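Local coordinates for Wss1p (Saccharomyces cerevisiae FostersO, PDB 5XBN), which cleaves DNA-bound proteins as a zinc-dependent metalloendopeptidase and takes part in the repair of toxic DNA-protein cross-links, at residues K38-A44 against R95-F101; I90-L94 against I109-M113. All blocks are in the same frame, centred on the assembly; numbering follows the deposited sequence.

Interaction 1 (K38-A44 against R95-F101); sequences KPNKEDA and RCSTDEF
The backbones come nearest where K38 and P39, just ahead of helix 41-54, face E100 and F101, with P39 CA 6.2 Å from F101 CA. The side chain of R95 bridges the two, reaching P39 end-on. Both terminal nitrogens grip one backbone oxygen: R95 NH1 lies 2.7 Å from P39 O and R95 NH2 2.8 Å from it. The two bonds are bent, at 138° and 135°. NH1 approaches in the carbonyl plane of P39, while NH2 stands above it. A straighter bond runs from R95 NH1 to E100 O at 2.9 Å, close to the guanidinium plane. R95 CG lies beside its own backbone N (chi1 -62°), and the chain then runs extended from CG to NE to reach these carbonyls. K38 CB sits over one guanidinium face, off centre, and A44 CB packs 3.6 Å from R95 NH2. Here the end of the sheet strand 89-96 and the loop after it are joined to the start of helix 41-54 in the WLM protease domain. C96 to D99 form a type I beta turn, and D99 OD1 closes an Asx turn on F101 N. At NE the same arginine also forms a salt bridge with E71. A leucine in place of R95 would probably leave P39 O and E100 O without these donors and E71 without its charged mate. K38 bends at chi2 and runs on to the E100 carboxylate, crossing that side chain at about a right angle. The resulting salt bridge, K38 NZ to E100 OE2, is modelled very short, so its exact length is doubtful. P39 CG lies over the F101 ring, 3.8 Å from its centroid, in a CH-pi contact displaced toward the CD2-CE2 edge.

Interaction 2 (I90-L94 against I109-M113); sequences IMLRL and IMGTM
L92 and I109 meet through methyls: in L92, chi1 (-64°) puts CG beside the backbone N and chi2 carries CD1 on, while I109 CG2 is anti to its N. L92 CD1 comes 4.0 Å from I109 CG2, the two side chains meeting at a slant. L92 CD1 also lies 4.1 Å from SE of selenomethionine M113, whose chain is bent at chi2. The other branch, L92 CD2, meets T112 CG2 at 3.7 Å as the two side chains lie alongside one another, pointing opposite ways. Strand 89-96 and helix 106-118 pack here in the interior of the metalloprotease domain. Their short segments run nearly antiparallel, at 157°, with axes 8.8 Å apart. The helix carries the HExxH motif of zinc peptidases further along. No hydrogen bond joins the segments. L94 begins by pointing away from the helix, but L94 CD2 returns to I109 CG2 at 4.0 Å. At the other end I90 CG2 lies 4.2 Å from M113 SE. L47 and I51 of helix 41-54 also touch I109, and I51 touches M113.

How the interactions relate
Interactions 1 and 2 use successive parts of strand 89-96, L94 ending one segment and R95 beginning the other. Their centres are 14 Å apart, and they touch where A44 O lies 3.7 Å from L94 CD1. Helix 41-54 links them: its first turn belongs to interaction 1, and its later part lies against interaction 2. The two differ in their relation to the zinc site. Interaction 1 is remote from it. In interaction 2 the T112 side chain is about 8 Å from the zinc, which H115, H119 and H125 bind. The I90 side chain lies about 4 Å from that of E116, the probable active-site glutamate.

Interaction 1 (K38-A44 against R95-F101)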
ATOM      1  N   LYS A  38      -8.338   6.880 -15.438  1.00 33.96           N
ATOM      2  CA  LYS A  38      -8.376   5.440 -15.670  1.00 35.12           C
ATOM      3  C   LYS A  38      -9.792   4.885 -15.525  1.00 31.27           C
ATOM      4  O   LYS A  38     -10.604   5.432 -14.777  1.00 30.48           O
ATOM      5  CB  LYS A  38      -7.430   4.714 -14.702  1.00 31.32           C
ATOM      6  CG  LYS A  38      -5.965   5.052 -14.872  1.00 33.13           C
ATOM      7  CD  LYS A  38      -5.438   4.634 -16.229  1.00 38.99           C
ATOM      8  CE  LYS A  38      -4.019   5.142 -16.436  1.00 40.93           C
ATOM      9  NZ  LYS A  38      -3.517   4.808 -17.790  1.00 46.42           N
ATOM     10  N   PRO A  39     -10.084   3.778 -16.227  1.00 36.37           N
ATOM     11  CA  PRO A  39     -11.409   3.158 -16.142  1.00 37.54           C
ATOM     12  C   PRO A  39     -11.702   2.626 -14.753  1.00 36.41           C
ATOM     13  O   PRO A  39     -10.792   2.108 -14.099  1.00 33.48           O
ATOM     14  CB  PRO A  39     -11.329   2.014 -17.153  1.00 41.42           C
ATOM     15  CG  PRO A  39      -9.876   1.734 -17.299  1.00 40.27           C
ATOM     16  CD  PRO A  39      -9.196   3.052 -17.150  1.00 35.75           C
ATOM     17  N   ASN A  40     -12.955   2.757 -14.323  1.00 32.75           N
ATOM     18  CA  ASN A  40     -13.406   2.251 -13.028  1.00 32.41           C
ATOM     19  C   ASN A  40     -12.630   2.860 -11.868  1.00 32.55           C
ATOM     20  O   ASN A  40     -12.239   2.146 -10.948  1.00 28.97           O
ATOM     21  CB  ASN A  40     -13.297   0.723 -12.973  1.00 30.24           C
ATOM     22  CG  ASN A  40     -14.094   0.039 -14.068  1.00 39.84           C
ATOM     23  OD1 ASN A  40     -13.531  -0.594 -14.957  1.00 44.37           O
ATOM     24  ND2 ASN A  40     -15.412   0.164 -14.003  1.00 40.14           N
ATOM     25  N   LYS A  41     -12.419   4.173 -11.917  1.00 30.45           N
ATOM     26  CA  LYS A  41     -11.661   4.869 -10.876  1.00 31.70           C
ATOM     27  C   LYS A  41     -12.386   4.850  -9.538  1.00 31.79           C
ATOM     28  O   LYS A  41     -11.765   4.995  -8.481  1.00 28.47           O
ATOM     29  CB  LYS A  41     -11.374   6.313 -11.286  1.00 29.36           C
ATOM     30  CG  LYS A  41     -12.578   7.230 -11.238  1.00 33.83           C
ATOM     31  CD  LYS A  41     -12.222   8.611 -11.757  1.00 35.37           C
ATOM     32  CE  LYS A  41     -13.365   9.593 -11.580  1.00 37.88           C
ATOM     33  NZ  LYS A  41     -12.976  10.948 -12.076  1.00 36.87           N
ATOM     34  N   GLU A  42     -13.704   4.685  -9.579  1.00 31.69           N
ATOM     35  CA  GLU A  42     -14.479   4.551  -8.355  1.00 35.07           C
ATOM     36  C   GLU A  42     -14.072   3.267  -7.643  1.00 26.68           C
ATOM     37  O   GLU A  42     -13.874   3.262  -6.431  1.00 31.94           O
ATOM     38  CB  GLU A  42     -15.985   4.545  -8.650  1.00 32.59           C
ATOM     39  CG  GLU A  42     -16.510   5.809  -9.327  1.00 41.16           C
ATOM     40  CD  GLU A  42     -16.275   5.848 -10.837  1.00 39.86           C
ATOM     41  OE1 GLU A  42     -15.889   4.813 -11.429  1.00 38.68           O
ATOM     42  OE2 GLU A  42     -16.480   6.925 -11.439  1.00 47.34           O
ATOM     43  N   ASP A  43     -13.951   2.185  -8.411  1.00 26.24           N
ATOM     44  CA  ASP A  43     -13.462   0.910  -7.894  1.00 27.73           C
ATOM     45  C   ASP A  43     -12.063   1.063  -7.336  1.00 28.13           C
ATOM     46  O   ASP A  43     -11.753   0.524  -6.272  1.00 26.75           O
ATOM     47  CB  ASP A  43     -13.450  -0.166  -8.980  1.00 30.59           C
ATOM     48  CG  ASP A  43     -14.827  -0.717  -9.272  1.00 39.13           C
ATOM     49  OD1 ASP A  43     -15.759  -0.383  -8.519  1.00 37.75           O
ATOM     50  OD2 ASP A  43     -14.967  -1.496 -10.244  1.00 45.67           O
ATOM     51  N   ALA A  44     -11.229   1.803  -8.061  1.00 26.20           N
ATOM     52  CA  ALA A  44      -9.830   1.975  -7.679  1.00 21.98           C
ATOM     53  C   ALA A  44      -9.737   2.714  -6.354  1.00 22.99           C
ATOM     54  O   ALA A  44      -8.904   2.377  -5.501  1.00 24.78           O
ATOM     55  CB  ALA A  44      -9.051   2.724  -8.771  1.00 23.67           C
ATOM     56  N   ARG A  95      -3.265  -1.605 -10.928  1.00 26.10           N
ATOM     57  CA  ARG A  95      -3.776  -2.210 -12.156  1.00 28.44           C
ATOM     58  C   ARG A  95      -2.740  -3.073 -12.867  1.00 30.63           C
ATOM     59  O   ARG A  95      -1.551  -2.771 -12.830  1.00 29.99           O
ATOM     60  CB  ARG A  95      -4.261  -1.107 -13.096  1.00 23.88           C
ATOM     61  CG  ARG A  95      -5.400  -0.284 -12.540  1.00 26.09           C
ATOM     62  CD  ARG A  95      -5.565   0.998 -13.328  1.00 28.98           C
ATOM     63  NE  ARG A  95      -6.540   1.876 -12.702  1.00 25.84           N
ATOM     64  CZ  ARG A  95      -7.845   1.828 -12.947  1.00 32.26           C
ATOM     65  NH1 ARG A  95      -8.323   0.944 -13.820  1.00 30.14           N
ATOM     66  NH2 ARG A  95      -8.667   2.661 -12.321  1.00 26.91           N
ATOM     67  N   CYS A  96      -3.196  -4.134 -13.532  1.00 31.11           N
ATOM     68  CA  CYS A  96      -2.302  -4.985 -14.326  1.00 35.71           C
ATOM     69  C   CYS A  96      -1.561  -4.186 -15.396  1.00 36.05           C
ATOM     70  O   CYS A  96      -2.153  -3.362 -16.098  1.00 39.04           O
ATOM     71  CB  CYS A  96      -3.089  -6.130 -14.978  1.00 42.48           C
ATOM     72  SG  CYS A  96      -3.328  -7.562 -13.901  1.00 61.88           S
ATOM     73  N   SER A  97      -0.260  -4.438 -15.516  1.00 39.61           N
ATOM     74  CA  SER A  97       0.600  -3.630 -16.373  1.00 40.62           C
ATOM     75  C   SER A  97       0.402  -3.930 -17.856  1.00 45.67           C
ATOM     76  O   SER A  97       0.912  -3.209 -18.709  1.00 52.10           O
ATOM     77  CB  SER A  97       2.068  -3.837 -15.996  1.00 43.59           C
ATOM     78  OG  SER A  97       2.449  -5.193 -16.154  1.00 49.09           O
ATOM     79  N   THR A  98      -0.334  -4.998 -18.157  1.00 44.88           N
ATOM     80  CA  THR A  98      -0.666  -5.332 -19.540  1.00 46.32           C
ATOM     81  C   THR A  98      -2.158  -5.191 -19.826  1.00 46.89           C
ATOM     82  O   THR A  98      -2.625  -5.576 -20.899  1.00 52.37           O
ATOM     83  CB  THR A  98      -0.238  -6.773 -19.912  1.00 47.62           C
ATOM     84  OG1 THR A  98      -0.896  -7.710 -19.050  1.00 46.21           O
ATOM     85  CG2 THR A  98       1.269  -6.938 -19.803  1.00 47.03           C
ATOM     86  N   ASP A  99      -2.903  -4.651 -18.866  1.00 44.98           N
ATOM     87  CA  ASP A  99      -4.313  -4.327 -19.077  1.00 43.70           C
ATOM     88  C   ASP A  99      -4.845  -3.396 -17.990  1.00 43.64           C
ATOM     89  O   ASP A  99      -5.196  -3.845 -16.892  1.00 42.93           O
ATOM     90  CB  ASP A  99      -5.165  -5.600 -19.137  1.00 42.95           C
ATOM     91  CG  ASP A  99      -6.645  -5.303 -19.331  1.00 44.24           C
ATOM     92  OD1 ASP A  99      -6.987  -4.157 -19.693  1.00 45.15           O
ATOM     93  OD2 ASP A  99      -7.468  -6.222 -19.136  1.00 50.50           O
ATOM     94  N   GLU A 100      -4.923  -2.109 -18.322  1.00 42.22           N
ATOM     95  CA  GLU A 100      -5.453  -1.074 -17.433  1.00 38.71           C
ATOM     96  C   GLU A 100      -6.783  -1.409 -16.760  1.00 40.58           C
ATOM     97  O   GLU A 100      -7.061  -0.913 -15.677  1.00 35.53           O
ATOM     98  CB  GLU A 100      -5.652   0.230 -18.201  1.00 40.68           C
ATOM     99  CG  GLU A 100      -4.401   0.981 -18.560  1.00 47.19           C
ATOM    100  CD  GLU A 100      -4.738   2.273 -19.267  1.00 43.32           C
ATOM    101  OE1 GLU A 100      -5.932   2.464 -19.578  1.00 47.87           O
ATOM    102  OE2 GLU A 100      -3.823   3.092 -19.506  1.00 53.42           O
ATOM    103  N   PHE A 101      -7.619  -2.216 -17.409  1.00 38.62           N
ATOM    104  CA  PHE A 101      -8.963  -2.461 -16.896  1.00 39.53           C
ATOM    105  C   PHE A 101      -8.970  -3.456 -15.751  1.00 34.22           C
ATOM    106  O   PHE A 101      -9.942  -3.542 -15.004  1.00 37.93           O
ATOM    107  CB  PHE A 101      -9.892  -2.969 -18.009  1.00 39.96           C
ATOM    108  CG  PHE A 101     -10.277  -1.916 -19.004  1.00 44.65           C
ATOM    109  CD1 PHE A 101      -9.494  -1.685 -20.123  1.00 47.74           C
ATOM    110  CD2 PHE A 101     -11.421  -1.158 -18.824  1.00 48.55           C
ATOM    111  CE1 PHE A 101      -9.839  -0.709 -21.045  1.00 49.66           C
ATOM    112  CE2 PHE A 101     -11.779  -0.184 -19.744  1.00 50.37           C
ATOM    113  CZ  PHE A 101     -10.983   0.042 -20.858  1.00 48.67           C
TER

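Interaction 2 (I90-L94 against I109-M113)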
ATOM      1  N   ILE A  90       3.605   7.340  -0.650  1.00 17.48           N
ATOM      2  CA  ILE A  90       3.764   5.979  -1.124  1.00 14.55           C
ATOM      3  C   ILE A  90       2.894   5.832  -2.344  1.00 17.14           C
ATOM      4  O   ILE A  90       1.724   6.202  -2.307  1.00 18.38           O
ATOM      5  CB  ILE A  90       3.386   4.937  -0.059  1.00 17.24           C
ATOM      6  CG1 ILE A  90       4.506   4.858   0.974  1.00 19.60           C
ATOM      7  CG2 ILE A  90       3.224   3.558  -0.700  1.00 16.55           C
ATOM      8  CD1 ILE A  90       4.196   3.918   2.122  1.00 18.18           C
HETATM    9  N   MSE A  91       3.496   5.371  -3.440  1.00 16.69           N
HETATM   10  CA  MSE A  91       2.758   5.104  -4.671  1.00 20.78           C
HETATM   11  C   MSE A  91       2.567   3.605  -4.836  1.00 19.71           C
HETATM   12  O   MSE A  91       3.480   2.826  -4.586  1.00 24.06           O
HETATM   13  CB  MSE A  91       3.486   5.716  -5.880  1.00 20.74           C
HETATM   14  CG  MSE A  91       3.550   7.225  -5.769  1.00 26.45           C
HETATM   15 SE   MSE A  91       4.570   8.261  -7.093  0.44 30.74          SE
HETATM   16  CE  MSE A  91       6.338   7.821  -6.494  1.00 32.95           C
ATOM     17  N   LEU A  92       1.361   3.205  -5.228  1.00 18.09           N
ATOM     18  CA  LEU A  92       1.042   1.800  -5.461  1.00 20.18           C
ATOM     19  C   LEU A  92       0.469   1.607  -6.848  1.00 19.40           C
ATOM     20  O   LEU A  92      -0.435   2.330  -7.240  1.00 21.91           O
ATOM     21  CB  LEU A  92       0.015   1.289  -4.445  1.00 19.68           C
ATOM     22  CG  LEU A  92       0.335   1.216  -2.947  1.00 21.64           C
ATOM     23  CD1 LEU A  92      -0.910   0.707  -2.195  1.00 22.55           C
ATOM     24  CD2 LEU A  92       1.526   0.313  -2.719  1.00 23.06           C
ATOM     25  N   ARG A  93       0.970   0.614  -7.570  1.00 20.56           N
ATOM     26  CA  ARG A  93       0.312   0.151  -8.788  1.00 20.32           C
ATOM     27  C   ARG A  93      -0.899  -0.681  -8.396  1.00 22.53           C
ATOM     28  O   ARG A  93      -0.763  -1.642  -7.640  1.00 23.21           O
ATOM     29  CB  ARG A  93       1.262  -0.677  -9.652  1.00 21.06           C
ATOM     30  CG  ARG A  93       0.601  -1.173 -10.941  1.00 27.06           C
ATOM     31  CD  ARG A  93       1.485  -2.197 -11.650  1.00 29.32           C
ATOM     32  NE  ARG A  93       2.687  -1.611 -12.245  1.00 28.04           N
ATOM     33  CZ  ARG A  93       2.727  -1.031 -13.440  1.00 33.89           C
ATOM     34  NH1 ARG A  93       1.626  -0.943 -14.176  1.00 35.15           N
ATOM     35  NH2 ARG A  93       3.868  -0.544 -13.904  1.00 32.83           N
ATOM     36  N   LEU A  94      -2.077  -0.301  -8.889  1.00 22.06           N
ATOM     37  CA  LEU A  94      -3.316  -1.015  -8.582  1.00 21.05           C
ATOM     38  C   LEU A  94      -3.779  -1.893  -9.740  1.00 26.60           C
ATOM     39  O   LEU A  94      -4.585  -2.799  -9.558  1.00 27.72           O
ATOM     40  CB  LEU A  94      -4.440  -0.031  -8.248  1.00 25.10           C
ATOM     41  CG  LEU A  94      -4.251   0.923  -7.072  1.00 23.42           C
ATOM     42  CD1 LEU A  94      -5.507   1.758  -6.910  1.00 21.84           C
ATOM     43  CD2 LEU A  94      -3.937   0.169  -5.787  1.00 22.51           C
ATOM     44  N   ILE A 109      -1.257  -6.370  -3.996  1.00 25.20           N
ATOM     45  CA  ILE A 109      -1.170  -4.967  -3.615  1.00 24.67           C
ATOM     46  C   ILE A 109      -0.782  -4.815  -2.140  1.00 21.35           C
ATOM     47  O   ILE A 109       0.052  -3.984  -1.806  1.00 22.26           O
ATOM     48  CB  ILE A 109      -2.491  -4.230  -3.888  1.00 25.18           C
ATOM     49  CG1 ILE A 109      -2.857  -4.365  -5.369  1.00 26.87           C
ATOM     50  CG2 ILE A 109      -2.364  -2.755  -3.509  1.00 25.90           C
ATOM     51  CD1 ILE A 109      -4.243  -3.849  -5.709  1.00 25.88           C
HETATM   52  N   MSE A 110      -1.368  -5.616  -1.255  1.00 21.96           N
HETATM   53  CA  MSE A 110      -1.022  -5.522   0.164  1.00 22.84           C
HETATM   54  C   MSE A 110       0.448  -5.859   0.376  1.00 22.10           C
HETATM   55  O   MSE A 110       1.112  -5.280   1.241  1.00 21.10           O
HETATM   56  CB  MSE A 110      -1.885  -6.449   1.019  1.00 22.69           C
HETATM   57  CG  MSE A 110      -1.514  -6.441   2.516  1.00 27.90           C
HETATM   58 SE   MSE A 110      -1.651  -4.675   3.339  0.54 26.50          SE
HETATM   59  CE  MSE A 110      -3.460  -4.384   2.635  1.00 23.23           C
ATOM     60  N   GLY A 111       0.953  -6.798  -0.422  1.00 21.34           N
ATOM     61  CA  GLY A 111       2.341  -7.201  -0.302  1.00 23.44           C
ATOM     62  C   GLY A 111       3.246  -6.048  -0.651  1.00 22.60           C
ATOM     63  O   GLY A 111       4.241  -5.794   0.026  1.00 21.33           O
ATOM     64  N   THR A 112       2.886  -5.337  -1.711  1.00 20.98           N
ATOM     65  CA  THR A 112       3.627  -4.150  -2.113  1.00 22.75           C
ATOM     66  C   THR A 112       3.490  -3.028  -1.090  1.00 20.36           C
ATOM     67  O   THR A 112       4.460  -2.310  -0.798  1.00 21.11           O
ATOM     68  CB  THR A 112       3.158  -3.673  -3.487  1.00 26.06           C
ATOM     69  OG1 THR A 112       3.497  -4.674  -4.448  1.00 29.75           O
ATOM     70  CG2 THR A 112       3.833  -2.353  -3.862  1.00 24.43           C
HETATM   71  N   MSE A 113       2.297  -2.877  -0.526  1.00 19.58           N
HETATM   72  CA  MSE A 113       2.111  -1.878   0.515  1.00 19.00           C
HETATM   73  C   MSE A 113       3.061  -2.117   1.686  1.00 20.90           C
HETATM   74  O   MSE A 113       3.691  -1.179   2.178  1.00 19.57           O
HETATM   75  CB  MSE A 113       0.669  -1.863   1.018  1.00 18.95           C
HETATM   76  CG  MSE A 113       0.404  -0.836   2.117  1.00 20.44           C
HETATM   77 SE   MSE A 113       0.669   1.032   1.535  0.65 23.62          SE
HETATM   78  CE  MSE A 113       0.122   1.944   3.168  1.00 23.82           C
TER